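Local coordinates for protein collectin placenta 1 (Mus musculus, PDB 2OX9) that is a scavenger receptor C-type lectin whose calcium-dependent carbohydrate-recognition domain binds the leukocyte cell-surface glycan Lewis(x), at residues Asn87-Gln92 against Ala112-Asp117. Numbering follows the deposited sequence.
Sequences NWKAGQ and AGQWND. With CA (calcium ion), chain J; FUC (alpha-L-fucopyranose), chain E; GAL (beta-D-galactopyranose), chain B.
With CG opposite the carbonyl carbon in both Trp88 (chi1 -61°) and Trp115 (chi1 -53°), the two indoles cross nearly at right angles and form an edge-to-face pair. The edge of the Trp115 six-membered ring is turned toward the face of the Trp88 five-membered ring, with centroids 5.8 Å apart and planes at 77°. Asn87 serves the same ring from another direction: its CB sits 3.7 Å from the centroid of the Trp115 five-membered ring, a CH-pi contact over the face. A broad indole suits this place because it offers a face to Asn87 and an edge to Trp88, while Trp115 NE1 is satisfied by Gln49.

Two backbone bonds fix the register, Trp115 N to Asn87 O at 2.8 Å and Lys89 N to Trp115 O at 3.0 Å, the pattern of a parallel bridge between Trp88 and Trp115. In the C-type lectin fold this ties the long loop to the strand bearing the Trp-Asn-Asp motif. Here the loop brings the Gln-Pro-Asp sequence, Gln92 to Asp94, characteristic of galactose-type sites, to the same calcium. Gly91 suits its place in the type II turn from Lys89 to Gln92, where a side chain would jam against the preceding carbonyl O.

Asn116 is well suited to a shared sugar and metal site: OD1 coordinates calcium at 2.4 Å, while ND2 donates to galactose O3 at 3.1 Å. Asp117 supplies both OD1, 2.1 Å from calcium, and its backbone O; the backbone N of Asn95 donates to its OD2. Gln92, Asp94, Glu104 and galactose O3 and O4 complete the shell. Lys89, its extended chain crossing that of Gln114 at a slant with Lys89 CG packed against Gln114 NE2, carries NZ to fucose, where it donates to O4 at 2.9 Å.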
loop_
_atom_site.group_PDB
_atom_site.type_symbol
_atom_site.label_atom_id
_atom_site.label_comp_id
_atom_site.label_asym_id
_atom_site.label_seq_id
_atom_site.Cartn_x
_atom_site.Cartn_y
_atom_site.Cartn_z
ATOM N N ASN A 87 -0.634 -1.170 11.099
ATOM C CA ASN A 87 -1.696 -2.162 11.202
ATOM C C ASN A 87 -1.220 -3.525 10.723
ATOM O O ASN A 87 -1.934 -4.213 10.009
ATOM C CB ASN A 87 -2.921 -1.706 10.394
ATOM C CG ASN A 87 -4.174 -2.533 10.694
ATOM O OD1 ASN A 87 -4.391 -2.972 11.827
ATOM N ND2 ASN A 87 -5.015 -2.720 9.681
ATOM N N TRP A 88 -0.001 -3.909 11.100
ATOM C CA TRP A 88 0.517 -5.212 10.699
ATOM C C TRP A 88 -0.305 -6.304 11.351
ATOM O O TRP A 88 -0.792 -6.133 12.460
ATOM C CB TRP A 88 1.964 -5.428 11.163
ATOM C CG TRP A 88 2.962 -4.455 10.631
ATOM C CD1 TRP A 88 3.542 -3.431 11.311
ATOM C CD2 TRP A 88 3.532 -4.446 9.320
ATOM N NE1 TRP A 88 4.451 -2.782 10.506
ATOM C CE2 TRP A 88 4.462 -3.384 9.277
ATOM C CE3 TRP A 88 3.351 -5.234 8.177
ATOM C CZ2 TRP A 88 5.212 -3.087 8.132
ATOM C CZ3 TRP A 88 4.096 -4.941 7.034
ATOM C CH2 TRP A 88 5.015 -3.875 7.023
ATOM N N LYS A 89 -0.449 -7.424 10.657
ATOM C CA LYS A 89 -1.140 -8.574 11.210
ATOM C C LYS A 89 -0.124 -9.105 12.231
ATOM O O LYS A 89 1.082 -8.909 12.060
ATOM C CB LYS A 89 -1.382 -9.618 10.119
ATOM C CG LYS A 89 -1.939 -10.947 10.633
ATOM C CD LYS A 89 -2.076 -11.952 9.502
ATOM C CE LYS A 89 -2.558 -13.299 10.006
ATOM N NZ LYS A 89 -2.634 -14.283 8.901
ATOM N N ALA A 90 -0.596 -9.765 13.283
ATOM C CA ALA A 90 0.309 -10.290 14.300
ATOM C C ALA A 90 1.299 -11.269 13.675
ATOM O O ALA A 90 0.908 -12.175 12.940
ATOM C CB ALA A 90 -0.494 -10.984 15.404
ATOM N N GLY A 91 2.582 -11.089 13.972
ATOM C CA GLY A 91 3.593 -11.969 13.412
ATOM C C GLY A 91 4.288 -11.335 12.221
ATOM O O GLY A 91 5.392 -11.731 11.848
ATOM N N GLN A 92 3.630 -10.351 11.619
ATOM C CA GLN A 92 4.186 -9.633 10.475
ATOM C C GLN A 92 4.757 -8.302 10.954
ATOM O O GLN A 92 4.308 -7.763 11.961
ATOM C CB GLN A 92 3.096 -9.372 9.437
ATOM C CG GLN A 92 2.510 -10.628 8.857
ATOM C CD GLN A 92 3.582 -11.592 8.404
ATOM O OE1 GLN A 92 4.403 -11.263 7.549
ATOM N NE2 GLN A 92 3.582 -12.792 8.980
ATOM N N ALA A 112 -9.091 -8.587 6.129
ATOM C CA ALA A 112 -9.530 -7.642 7.148
ATOM C C ALA A 112 -8.759 -6.328 7.125
ATOM O O ALA A 112 -8.834 -5.539 8.069
ATOM C CB ALA A 112 -9.419 -8.299 8.544
ATOM N N GLY A 113 -8.028 -6.078 6.048
ATOM C CA GLY A 113 -7.274 -4.842 5.955
ATOM C C GLY A 113 -5.917 -4.838 6.654
ATOM O O GLY A 113 -5.181 -3.856 6.557
ATOM N N GLN A 114 -5.568 -5.916 7.353
ATOM C CA GLN A 114 -4.272 -5.942 8.040
ATOM C C GLN A 114 -3.117 -5.877 7.046
ATOM O O GLN A 114 -3.280 -6.196 5.869
ATOM C CB GLN A 114 -4.131 -7.194 8.901
ATOM C CG GLN A 114 -5.305 -7.461 9.814
ATOM C CD GLN A 114 -4.995 -8.537 10.838
ATOM O OE1 GLN A 114 -4.547 -8.240 11.944
ATOM N NE2 GLN A 114 -5.211 -9.796 10.464
ATOM N N TRP A 115 -1.944 -5.473 7.526
ATOM C CA TRP A 115 -0.784 -5.357 6.649
ATOM C C TRP A 115 0.126 -6.568 6.706
ATOM O O TRP A 115 0.245 -7.249 7.729
ATOM C CB TRP A 115 0.041 -4.115 6.992
ATOM C CG TRP A 115 -0.730 -2.818 7.036
ATOM C CD1 TRP A 115 -2.045 -2.626 6.721
ATOM C CD2 TRP A 115 -0.222 -1.539 7.430
ATOM N NE1 TRP A 115 -2.387 -1.311 6.896
ATOM C CE2 TRP A 115 -1.286 -0.618 7.331
ATOM C CE3 TRP A 115 1.033 -1.081 7.861
ATOM C CZ2 TRP A 115 -1.138 0.734 7.646
ATOM C CZ3 TRP A 115 1.182 0.263 8.176
ATOM C CH2 TRP A 115 0.098 1.157 8.066
ATOM N N ASN A 116 0.762 -6.831 5.580
ATOM C CA ASN A 116 1.692 -7.930 5.457
ATOM C C ASN A 116 2.810 -7.503 4.524
ATOM O O ASN A 116 2.588 -6.705 3.615
ATOM C CB ASN A 116 1.006 -9.156 4.883
ATOM C CG ASN A 116 1.992 -10.220 4.480
ATOM O OD1 ASN A 116 2.839 -10.621 5.278
ATOM N ND2 ASN A 116 1.892 -10.687 3.242
ATOM N N ASP A 117 4.012 -8.020 4.755
ATOM C CA ASP A 117 5.133 -7.693 3.893
ATOM C C ASP A 117 5.239 -8.783 2.833
ATOM O O ASP A 117 5.140 -9.974 3.146
ATOM C CB ASP A 117 6.428 -7.566 4.719
ATOM C CG ASP A 117 6.716 -8.795 5.581
ATOM O OD1 ASP A 117 5.767 -9.502 5.976
ATOM O OD2 ASP A 117 7.905 -9.040 5.882
HETATM CA CA CA J . 5.135 -11.357 5.221
HETATM C C1 FUC E . -0.824 -16.688 6.615
HETATM C C2 FUC E . -0.347 -17.107 8.011
HETATM C C3 FUC E . 1.062 -16.581 8.268
HETATM C C4 FUC E . 1.105 -15.069 8.051
HETATM C C5 FUC E . 0.618 -14.736 6.639
HETATM C C6 FUC E . 0.556 -13.236 6.389
HETATM O O2 FUC E . -0.344 -18.523 8.113
HETATM O O3 FUC E . 1.457 -16.895 9.593
HETATM O O4 FUC E . 0.275 -14.426 9.006
HETATM O O5 FUC E . -0.713 -15.267 6.438
HETATM C C1 GAL B . 2.216 -15.611 3.447
HETATM C C2 GAL B . 2.563 -14.135 3.281
HETATM C C3 GAL B . 4.079 -13.930 3.348
HETATM C C4 GAL B . 4.663 -14.581 4.606
HETATM C C5 GAL B . 4.200 -16.041 4.722
HETATM C C6 GAL B . 4.642 -16.687 6.022
HETATM O O2 GAL B . 2.081 -13.675 2.030
HETATM O O3 GAL B . 4.358 -12.541 3.367
HETATM O O4 GAL B . 4.255 -13.853 5.751
HETATM O O5 GAL B . 2.756 -16.112 4.681
HETATM O O6 GAL B . 4.494 -18.099 5.970
HETATM O O HOH W 1 -8.213 -2.967 8.875
HETATM O O HOH W 2 -3.422 -9.612 13.896
#